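PDB 2QGY: enolase from the environmental genome shotgun sequencing of the Sargasso Sea, which is of unknown function but belongs to the enolase superfamily and probably uses its bound magnesium ion to stabilise an enolate formed from a carboxylate substrate. Local coordinates for residues Asp28-Thr33 / Leu146-Asn151; His259-Ile264 / Ile285-Asn290; Asp270-Asp275 / Ile297-His302. One frame throughout, in Å; residues are numbered along the deposited sequence.

Interaction 1. Residues Asp28-Thr33 / Leu146-Asn151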
loop_
_atom_site.group_PDB
_atom_site.type_symbol
_atom_site.label_atom_id
_atom_site.label_comp_id
_atom_site.label_asym_id
_atom_site.label_seq_id
_atom_site.Cartn_x
_atom_site.Cartn_y
_atom_site.Cartn_z
ATOM N N ASP A 28 -6.616 27.160 18.760
ATOM C CA ASP A 28 -6.177 28.519 18.352
ATOM C C ASP A 28 -6.255 28.740 16.838
ATOM O O ASP A 28 -5.581 29.630 16.284
ATOM C CB ASP A 28 -4.757 28.836 18.889
ATOM C CG ASP A 28 -4.580 28.430 20.352
ATOM O OD1 ASP A 28 -5.369 28.903 21.194
ATOM O OD2 ASP A 28 -3.652 27.636 20.661
ATOM N N GLN A 29 -7.100 27.944 16.166
ATOM C CA GLN A 29 -7.321 28.076 14.727
ATOM C C GLN A 29 -5.987 27.960 13.965
ATOM O O GLN A 29 -5.779 28.587 12.920
ATOM C CB GLN A 29 -8.091 29.377 14.392
ATOM C CG GLN A 29 -9.423 29.510 15.175
ATOM C CD GLN A 29 -9.235 30.041 16.577
ATOM O OE1 GLN A 29 -8.489 30.994 16.789
ATOM N NE2 GLN A 29 -9.873 29.409 17.546
ATOM N N TRP A 30 -5.080 27.145 14.507
ATOM C CA TRP A 30 -3.726 27.023 13.943
ATOM C C TRP A 30 -3.735 26.282 12.592
ATOM O O TRP A 30 -3.012 26.664 11.656
ATOM C CB TRP A 30 -2.794 26.333 14.964
ATOM C CG TRP A 30 -1.491 25.914 14.348
ATOM C CD1 TRP A 30 -1.073 24.648 14.090
ATOM C CD2 TRP A 30 -0.461 26.790 13.855
ATOM N NE1 TRP A 30 0.182 24.677 13.498
ATOM C CE2 TRP A 30 0.567 25.976 13.329
ATOM C CE3 TRP A 30 -0.317 28.181 13.805
ATOM C CZ2 TRP A 30 1.739 26.509 12.751
ATOM C CZ3 TRP A 30 0.861 28.719 13.233
ATOM C CH2 TRP A 30 1.865 27.878 12.725
ATOM N N SER A 31 -4.573 25.252 12.508
ATOM C CA SER A 31 -4.697 24.390 11.320
ATOM C C SER A 31 -6.121 23.825 11.183
ATOM O O SER A 31 -6.961 24.035 12.049
ATOM C CB SER A 31 -3.714 23.218 11.466
ATOM O OG SER A 31 -3.512 22.556 10.214
ATOM N N ASN A 32 -6.407 23.121 10.088
ATOM C CA ASN A 32 -7.575 22.230 10.064
ATOM C C ASN A 32 -7.065 20.907 10.607
ATOM O O ASN A 32 -5.927 20.502 10.314
ATOM C CB ASN A 32 -8.136 22.036 8.647
ATOM C CG ASN A 32 -8.490 23.357 7.958
ATOM O OD1 ASN A 32 -9.262 24.153 8.478
ATOM N ND2 ASN A 32 -7.913 23.585 6.770
ATOM N N THR A 33 -7.852 20.266 11.453
ATOM C CA THR A 33 -7.570 18.885 11.825
ATOM C C THR A 33 -7.838 18.006 10.616
ATOM O O THR A 33 -8.713 18.301 9.806
ATOM C CB THR A 33 -8.453 18.437 12.985
ATOM O OG1 THR A 33 -9.822 18.497 12.559
ATOM C CG2 THR A 33 -8.213 19.368 14.179
ATOM N N LEU A 146 -2.968 25.556 6.675
ATOM C CA LEU A 146 -3.456 26.906 6.380
ATOM C C LEU A 146 -2.348 27.829 5.891
ATOM O O LEU A 146 -1.169 27.629 6.187
ATOM C CB LEU A 146 -4.127 27.507 7.624
ATOM C CG LEU A 146 -5.353 26.773 8.180
ATOM C CD1 LEU A 146 -5.810 27.441 9.473
ATOM C CD2 LEU A 146 -6.471 26.742 7.160
ATOM N N LYS A 147 -2.730 28.860 5.151
ATOM C CA LYS A 147 -1.743 29.782 4.602
ATOM C C LYS A 147 -1.207 30.701 5.686
ATOM O O LYS A 147 -1.964 31.411 6.360
ATOM C CB LYS A 147 -2.320 30.584 3.426
ATOM C CG LYS A 147 -2.463 29.763 2.147
ATOM C CD LYS A 147 -3.212 30.521 1.047
ATOM C CE LYS A 147 -3.333 29.659 -0.222
ATOM N NZ LYS A 147 -3.654 30.468 -1.450
ATOM N N LYS A 148 0.109 30.651 5.863
ATOM C CA LYS A 148 0.807 31.500 6.827
ATOM C C LYS A 148 2.153 31.935 6.272
ATOM O O LYS A 148 2.684 31.331 5.324
ATOM C CB LYS A 148 1.018 30.764 8.149
ATOM C CG LYS A 148 -0.224 30.112 8.683
ATOM C CD LYS A 148 0.056 29.316 9.902
ATOM C CE LYS A 148 -1.217 28.644 10.385
ATOM N NZ LYS A 148 -2.249 29.574 10.924
ATOM N N ASP A 149 2.690 33.001 6.848
ATOM C CA ASP A 149 4.059 33.388 6.568
ATOM C C ASP A 149 4.957 32.774 7.645
ATOM O O ASP A 149 4.474 32.272 8.668
ATOM C CB ASP A 149 4.199 34.925 6.532
ATOM C CG ASP A 149 5.660 35.385 6.473
ATOM O OD1 ASP A 149 6.415 34.834 5.630
ATOM O OD2 ASP A 149 6.051 36.283 7.271
ATOM N N THR A 150 6.263 32.821 7.394
ATOM C CA THR A 150 7.282 32.430 8.363
ATOM C C THR A 150 7.045 33.029 9.768
ATOM O O THR A 150 7.297 32.357 10.780
ATOM C CB THR A 150 8.695 32.791 7.825
ATOM O OG1 THR A 150 8.979 31.995 6.663
ATOM C CG2 THR A 150 9.765 32.542 8.866
ATOM N N ASN A 151 6.559 34.277 9.818
ATOM C CA ASN A 151 6.246 34.957 11.085
ATOM C C ASN A 151 5.196 34.258 11.914
ATOM O O ASN A 151 5.321 34.192 13.135
ATOM C CB ASN A 151 5.792 36.396 10.852
ATOM C CG ASN A 151 6.912 37.286 10.361
ATOM O OD1 ASN A 151 8.071 37.133 10.764
ATOM N ND2 ASN A 151 6.570 38.233 9.488
#

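Interaction 2. Residues His259-Ile264 / Ile285-Asn290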
loop_
_atom_site.group_PDB
_atom_site.type_symbol
_atom_site.label_atom_id
_atom_site.label_comp_id
_atom_site.label_asym_id
_atom_site.label_seq_id
_atom_site.Cartn_x
_atom_site.Cartn_y
_atom_site.Cartn_z
ATOM N N HIS A 259 10.038 -4.160 4.537
ATOM C CA HIS A 259 10.733 -2.910 4.177
ATOM C C HIS A 259 11.668 -2.496 5.327
ATOM O O HIS A 259 12.824 -2.115 5.091
ATOM C CB HIS A 259 9.731 -1.803 3.864
ATOM C CG HIS A 259 10.365 -0.455 3.663
ATOM N ND1 HIS A 259 11.123 -0.145 2.556
ATOM C CD2 HIS A 259 10.432 0.618 4.479
ATOM C CE1 HIS A 259 11.558 1.096 2.662
ATOM N NE2 HIS A 259 11.167 1.579 3.829
ATOM N N PHE A 260 11.174 -2.558 6.560
ATOM C CA PHE A 260 12.025 -2.140 7.697
ATOM C C PHE A 260 13.213 -3.062 7.924
ATOM O O PHE A 260 14.307 -2.577 8.271
ATOM C CB PHE A 260 11.210 -1.885 8.973
ATOM C CG PHE A 260 10.286 -0.673 8.860
ATOM C CD1 PHE A 260 10.756 0.605 9.140
ATOM C CD2 PHE A 260 8.997 -0.817 8.346
ATOM C CE1 PHE A 260 9.939 1.734 8.985
ATOM C CE2 PHE A 260 8.165 0.298 8.186
ATOM C CZ PHE A 260 8.637 1.572 8.493
ATOM N N ARG A 261 13.036 -4.356 7.661
ATOM C CA ARG A 261 14.169 -5.281 7.706
ATOM C C ARG A 261 15.206 -4.920 6.651
ATOM O O ARG A 261 16.380 -5.004 6.924
ATOM C CB ARG A 261 13.723 -6.742 7.562
ATOM C CG ARG A 261 13.187 -7.248 8.869
ATOM C CD ARG A 261 12.374 -8.514 8.727
ATOM N NE ARG A 261 11.912 -8.933 10.042
ATOM C CZ ARG A 261 10.935 -9.818 10.239
ATOM N NH1 ARG A 261 10.328 -10.379 9.202
ATOM N NH2 ARG A 261 10.585 -10.156 11.467
ATOM N N GLU A 262 14.764 -4.551 5.451
ATOM C CA GLU A 262 15.698 -4.087 4.413
ATOM C C GLU A 262 16.433 -2.827 4.875
ATOM O O GLU A 262 17.641 -2.724 4.650
ATOM C CB GLU A 262 14.973 -3.826 3.094
ATOM C CG GLU A 262 15.874 -3.295 1.924
ATOM C CD GLU A 262 16.857 -4.324 1.383
ATOM O OE1 GLU A 262 16.676 -5.518 1.663
ATOM O OE2 GLU A 262 17.816 -3.925 0.668
ATOM N N LEU A 263 15.734 -1.863 5.482
ATOM C CA LEU A 263 16.416 -0.638 5.966
ATOM C C LEU A 263 17.474 -1.014 6.998
ATOM O O LEU A 263 18.574 -0.482 6.982
ATOM C CB LEU A 263 15.443 0.373 6.602
ATOM C CG LEU A 263 14.378 1.016 5.704
ATOM C CD1 LEU A 263 13.433 1.744 6.651
ATOM C CD2 LEU A 263 15.035 2.034 4.751
ATOM N N ILE A 264 17.146 -1.952 7.884
ATOM C CA ILE A 264 18.148 -2.399 8.871
ATOM C C ILE A 264 19.380 -3.013 8.185
ATOM O O ILE A 264 20.526 -2.697 8.557
ATOM C CB ILE A 264 17.548 -3.391 9.892
ATOM C CG1 ILE A 264 16.537 -2.709 10.809
ATOM C CG2 ILE A 264 18.638 -3.985 10.824
ATOM C CD1 ILE A 264 15.704 -3.735 11.656
ATOM N N ILE A 285 4.994 -3.267 15.117
ATOM C CA ILE A 285 5.794 -2.170 15.635
ATOM C C ILE A 285 6.778 -2.678 16.694
ATOM O O ILE A 285 7.966 -2.341 16.695
ATOM C CB ILE A 285 4.879 -1.079 16.234
ATOM C CG1 ILE A 285 4.205 -0.325 15.091
ATOM C CG2 ILE A 285 5.649 -0.114 17.159
ATOM C CD1 ILE A 285 3.364 0.818 15.515
ATOM N N ILE A 286 6.278 -3.500 17.602
ATOM C CA ILE A 286 7.136 -4.095 18.637
ATOM C C ILE A 286 8.221 -5.013 18.062
ATOM O O ILE A 286 9.358 -4.972 18.523
ATOM C CB ILE A 286 6.288 -4.860 19.678
ATOM C CG1 ILE A 286 5.381 -3.907 20.480
ATOM C CG2 ILE A 286 7.181 -5.679 20.603
ATOM C CD1 ILE A 286 6.113 -2.890 21.351
ATOM N N GLU A 287 7.872 -5.831 17.071
ATOM C CA GLU A 287 8.840 -6.715 16.421
ATOM C C GLU A 287 9.961 -5.911 15.762
ATOM O O GLU A 287 11.139 -6.224 15.932
ATOM C CB GLU A 287 8.153 -7.594 15.377
ATOM C CG GLU A 287 9.084 -8.627 14.709
ATOM C CD GLU A 287 9.918 -9.425 15.719
ATOM O OE1 GLU A 287 9.327 -9.971 16.687
ATOM O OE2 GLU A 287 11.162 -9.532 15.530
ATOM N N ILE A 288 9.590 -4.875 15.022
ATOM C CA ILE A 288 10.603 -4.036 14.392
ATOM C C ILE A 288 11.401 -3.207 15.412
ATOM O O ILE A 288 12.591 -2.972 15.212
ATOM C CB ILE A 288 10.042 -3.176 13.252
ATOM C CG1 ILE A 288 11.174 -2.820 12.284
ATOM C CG2 ILE A 288 9.345 -1.916 13.774
ATOM C CD1 ILE A 288 11.631 -4.080 11.424
ATOM N N SER A 289 10.785 -2.808 16.521
ATOM C CA SER A 289 11.507 -2.081 17.569
ATOM C C SER A 289 12.628 -2.958 18.126
ATOM O O SER A 289 13.765 -2.522 18.312
ATOM C CB SER A 289 10.559 -1.638 18.686
ATOM O OG SER A 289 9.650 -0.656 18.216
ATOM N N ASN A 290 12.319 -4.228 18.322
ATOM C CA ASN A 290 13.285 -5.172 18.911
ATOM C C ASN A 290 14.456 -5.422 17.952
ATOM O O ASN A 290 15.636 -5.348 18.344
ATOM C CB ASN A 290 12.560 -6.484 19.261
ATOM C CG ASN A 290 11.568 -6.330 20.422
ATOM O OD1 ASN A 290 10.784 -7.263 20.709
ATOM N ND2 ASN A 290 11.589 -5.176 21.103
#

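Interaction 3. Residues Asp270-Asp275 / Ile297-His302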
loop_
_atom_site.group_PDB
_atom_site.type_symbol
_atom_site.label_atom_id
_atom_site.label_comp_id
_atom_site.label_asym_id
_atom_site.label_seq_id
_atom_site.Cartn_x
_atom_site.Cartn_y
_atom_site.Cartn_z
ATOM N N ASP A 270 18.903 5.996 11.044
ATOM C CA ASP A 270 19.270 6.000 12.455
ATOM C C ASP A 270 18.037 5.787 13.348
ATOM O O ASP A 270 18.146 5.270 14.470
ATOM C CB ASP A 270 19.920 7.354 12.761
ATOM C CG ASP A 270 21.192 7.572 11.934
ATOM O OD1 ASP A 270 22.138 6.824 12.210
ATOM O OD2 ASP A 270 21.256 8.417 11.004
ATOM N N ILE A 271 16.877 6.207 12.843
ATOM C CA ILE A 271 15.616 6.164 13.607
ATOM C C ILE A 271 14.511 5.807 12.618
ATOM O O ILE A 271 14.491 6.308 11.511
ATOM C CB ILE A 271 15.289 7.571 14.220
ATOM C CG1 ILE A 271 16.404 8.043 15.179
ATOM C CG2 ILE A 271 13.892 7.571 14.932
ATOM C CD1 ILE A 271 16.343 9.557 15.527
ATOM N N PHE A 272 13.578 4.951 13.012
ATOM C CA PHE A 272 12.423 4.696 12.164
ATOM C C PHE A 272 11.193 5.390 12.768
ATOM O O PHE A 272 11.040 5.396 13.981
ATOM C CB PHE A 272 12.103 3.199 12.128
ATOM C CG PHE A 272 13.189 2.332 11.528
ATOM C CD1 PHE A 272 14.081 2.831 10.569
ATOM C CD2 PHE A 272 13.303 1.003 11.923
ATOM C CE1 PHE A 272 15.068 1.975 10.003
ATOM C CE2 PHE A 272 14.286 0.153 11.346
ATOM C CZ PHE A 272 15.141 0.651 10.397
ATOM N N ASN A 273 10.313 5.946 11.934
ATOM C CA ASN A 273 9.108 6.588 12.444
ATOM C C ASN A 273 7.835 6.053 11.735
ATOM O O ASN A 273 7.051 6.825 11.233
ATOM C CB ASN A 273 9.224 8.128 12.371
ATOM C CG ASN A 273 9.185 8.660 10.931
ATOM O OD1 ASN A 273 9.569 7.965 9.990
ATOM N ND2 ASN A 273 8.661 9.879 10.754
ATOM N N PRO A 274 7.609 4.729 11.761
ATOM C CA PRO A 274 6.338 4.231 11.209
ATOM C C PRO A 274 5.204 4.888 12.033
ATOM O O PRO A 274 5.393 5.206 13.233
ATOM C CB PRO A 274 6.378 2.724 11.499
ATOM C CG PRO A 274 7.278 2.579 12.699
ATOM C CD PRO A 274 8.372 3.663 12.437
ATOM N N ASP A 275 4.030 5.044 11.432
ATOM C CA ASP A 275 2.919 5.644 12.197
ATOM C C ASP A 275 2.322 4.559 13.095
ATOM O O ASP A 275 2.214 3.388 12.718
ATOM C CB ASP A 275 1.848 6.216 11.265
ATOM C CG ASP A 275 0.780 7.025 12.018
ATOM O OD1 ASP A 275 0.908 8.266 12.108
ATOM O OD2 ASP A 275 -0.172 6.413 12.545
ATOM N N ILE A 297 19.389 1.082 16.278
ATOM C CA ILE A 297 18.416 1.998 15.660
ATOM C C ILE A 297 17.276 2.246 16.660
ATOM O O ILE A 297 16.846 1.328 17.359
ATOM C CB ILE A 297 17.886 1.370 14.341
ATOM C CG1 ILE A 297 19.033 1.329 13.310
ATOM C CG2 ILE A 297 16.611 2.124 13.832
ATOM C CD1 ILE A 297 18.753 0.544 12.045
ATOM N N PHE A 298 16.829 3.492 16.762
ATOM C CA PHE A 298 15.744 3.851 17.672
ATOM C C PHE A 298 14.429 3.971 16.916
ATOM O O PHE A 298 14.419 4.076 15.705
ATOM C CB PHE A 298 16.064 5.164 18.362
ATOM C CG PHE A 298 17.203 5.047 19.342
ATOM C CD1 PHE A 298 16.953 4.943 20.701
ATOM C CD2 PHE A 298 18.525 4.997 18.885
ATOM C CE1 PHE A 298 18.003 4.807 21.605
ATOM C CE2 PHE A 298 19.591 4.863 19.782
ATOM C CZ PHE A 298 19.321 4.762 21.144
ATOM N N ILE A 299 13.338 3.956 17.667
ATOM C CA ILE A 299 11.987 4.066 17.114
ATOM C C ILE A 299 11.286 5.302 17.677
ATOM O O ILE A 299 11.191 5.481 18.881
ATOM C CB ILE A 299 11.138 2.827 17.480
ATOM C CG1 ILE A 299 11.805 1.523 16.988
ATOM C CG2 ILE A 299 9.716 2.948 16.889
ATOM C CD1 ILE A 299 11.969 1.410 15.436
ATOM N N SER A 300 10.788 6.150 16.795
ATOM C CA SER A 300 10.035 7.320 17.218
ATOM C C SER A 300 8.741 7.222 16.449
ATOM O O SER A 300 8.676 7.632 15.320
ATOM C CB SER A 300 10.762 8.591 16.771
ATOM O OG SER A 300 9.985 9.751 17.079
ATOM N N PRO A 301 7.697 6.632 17.038
ATOM C CA PRO A 301 6.489 6.509 16.224
ATOM C C PRO A 301 5.933 7.838 15.711
ATOM O O PRO A 301 5.949 8.870 16.425
ATOM C CB PRO A 301 5.491 5.832 17.179
ATOM C CG PRO A 301 6.379 5.103 18.173
ATOM C CD PRO A 301 7.519 6.095 18.398
ATOM N N HIS A 302 5.446 7.811 14.475
ATOM C CA HIS A 302 4.854 8.970 13.865
ATOM C C HIS A 302 3.418 8.926 14.387
ATOM O O HIS A 302 2.892 7.856 14.652
ATOM C CB HIS A 302 4.929 8.772 12.343
ATOM C CG HIS A 302 4.192 9.790 11.512
ATOM N ND1 HIS A 302 2.906 9.581 11.067
ATOM C CD2 HIS A 302 4.608 10.936 10.917
ATOM C CE1 HIS A 302 2.536 10.578 10.280
ATOM N NE2 HIS A 302 3.546 11.426 10.182
#

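Interaction 1. Residues Asp28-Thr33 / Leu146-Asn151
W30 and K148 meet where a loop of the N-terminal capping domain, as found in the mandelate racemase family, lies against the segment leading from the first barrel strand into helix 150-162. The lysine aliphatic chain runs across one face of the indole. Its CE sits 3.7 Å from the centroid of the W30 six-membered ring, 21° off the normal, a CH-pi contact displaced toward the rim; CD of K148 follows, 3.5 Å from CZ3 of W30. With CG anti to its backbone N (chi1 168°), W30 sets the indole beside its own carbonyl, and one lysine can pass over the ring and end near that oxygen. From CA to CE the lysine is straight, then bends at chi4, bringing NZ to 3.1 Å from the carbonyl O of W30. This carbonyl takes a hydrogen bond from S144 OG, and the indole NE1 donates to the carbonyl of W143.

L146 crosses N32 at about a right angle: its CD2 branch lies 3.5 Å from ND2 of N32, itself held by D145, while CD1 touches the carbonyl oxygens of Q29 and W30. Beyond K148, D149 N-caps helix 150-162 through a weak bond from N151 N to its OD2. Y153 of that helix meets the W30 ring edge-to-face and K159 forms a salt bridge with D28, so the capping loop rests on both the helix and its approach.

Interaction 2. Residues His259-Ile264 / Ile285-Asn290
I288 reaches F260 because its CG1 branch swings nearly opposite the backbone N (chi1 -156°) and then bends at chi2 (72°), carrying CD1 across to the other helix. This methyl comes to 3.3 Å from CB of F260, close for two carbons, with CG1 of I288 at 3.4 Å from the same atom. The isoleucine therefore meets the base of the phenylalanine, whose side chain crosses it at about a right angle while the ring leads away to meet F272 edge-to-face. One turn on, CD1 of I264 lies 4.1 Å from CD1 of I288, the two side chains running past each other in opposite directions.

At the outer edge, the extended R261 brings NH2 to 3.9 Å from CG of E287. The charges themselves are farther apart, NH2 of R261 standing 4.2 Å from OE2 of E287, beyond a salt bridge; R261 instead pairs with E291, one turn past E287. On another side of helix 257-265, E262 bonds to S235 of the second subunit.

The axes of segments 259-264 and 285-290 run almost parallel, 9° apart and 10.7 Å at closest approach, as consecutive helices do in the outer layer of a TIM barrel.

Interaction 3. Residues Asp270-Asp275 / Ile297-His302
H302 ND1 donates to D275 OD1 at 2.6 Å, a short bond with an N-H...O angle of 145°. The carboxylate offers its anti lone pair, and OD1 is tilted somewhat from the imidazole plane. Both side chains have CG anti to their own backbone N (chi1 -172° in D275), which brings OD1 to the ND1 edge of the ring, the carboxylate and imidazole planes turned 64° apart. The other oxygen of D275, OD2, is gripped by S277 N and N305 ND2, so the aspartate that positions the histidine is itself held. The pair sits after the sixth and seventh barrel strands, the places of the His-Asp pair in mandelate racemase.

Next to it, H302 N bonds to the carbonyl O of P274 at 2.9 Å, approaching from above the carbonyl plane. Regular parallel pairing comes earlier in the chain: F298 N to D270 O, F272 N to F298 O at 3.0 Å, and S300 N to F272 O at 2.9 Å. OD1 of N273 accepts from the backbone N of E252, a magnesium ligand, and the N273 side chain lies about 4 Å from the ion.

The packing around F272 is apolar. CG2 of I297 sits 3.8 Å above the centre of the F272 ring, a CH-pi contact, and CD1 of I299 meets CB of F272 at 3.8 Å. Away from F272, CG2 of I271 packs on CB of S300, 3.8 Å apart, and both residues touch W224 of strand 224-226. F272 and I299 instead face outward, F272 onto helix 257-265 and I299 onto helix 282-294, while strand 248-250 continues the sheet beyond 270-275.

Interactions 2 and 3 belong to the same part of the barrel: the strands paired in interaction 3 are joined through helix 282-294, and helix 257-265 leads into the first of them. They touch directly, with F272 packed against F260, L263 and I264, and S289 against I299. Interaction 3 is the buried, hydrogen-bonded core beside the metal; interaction 2, partly buried in the helical layer, relies on apolar side chains with charged side chains at its outer edge. Interaction 1 lies apart, its centre about 26 Å from that of interaction 3 and 35 Å from that of interaction 2. Closer to the surface, it joins two domains by lysine-on-indole and leucine packing without regular strand or helix pairing.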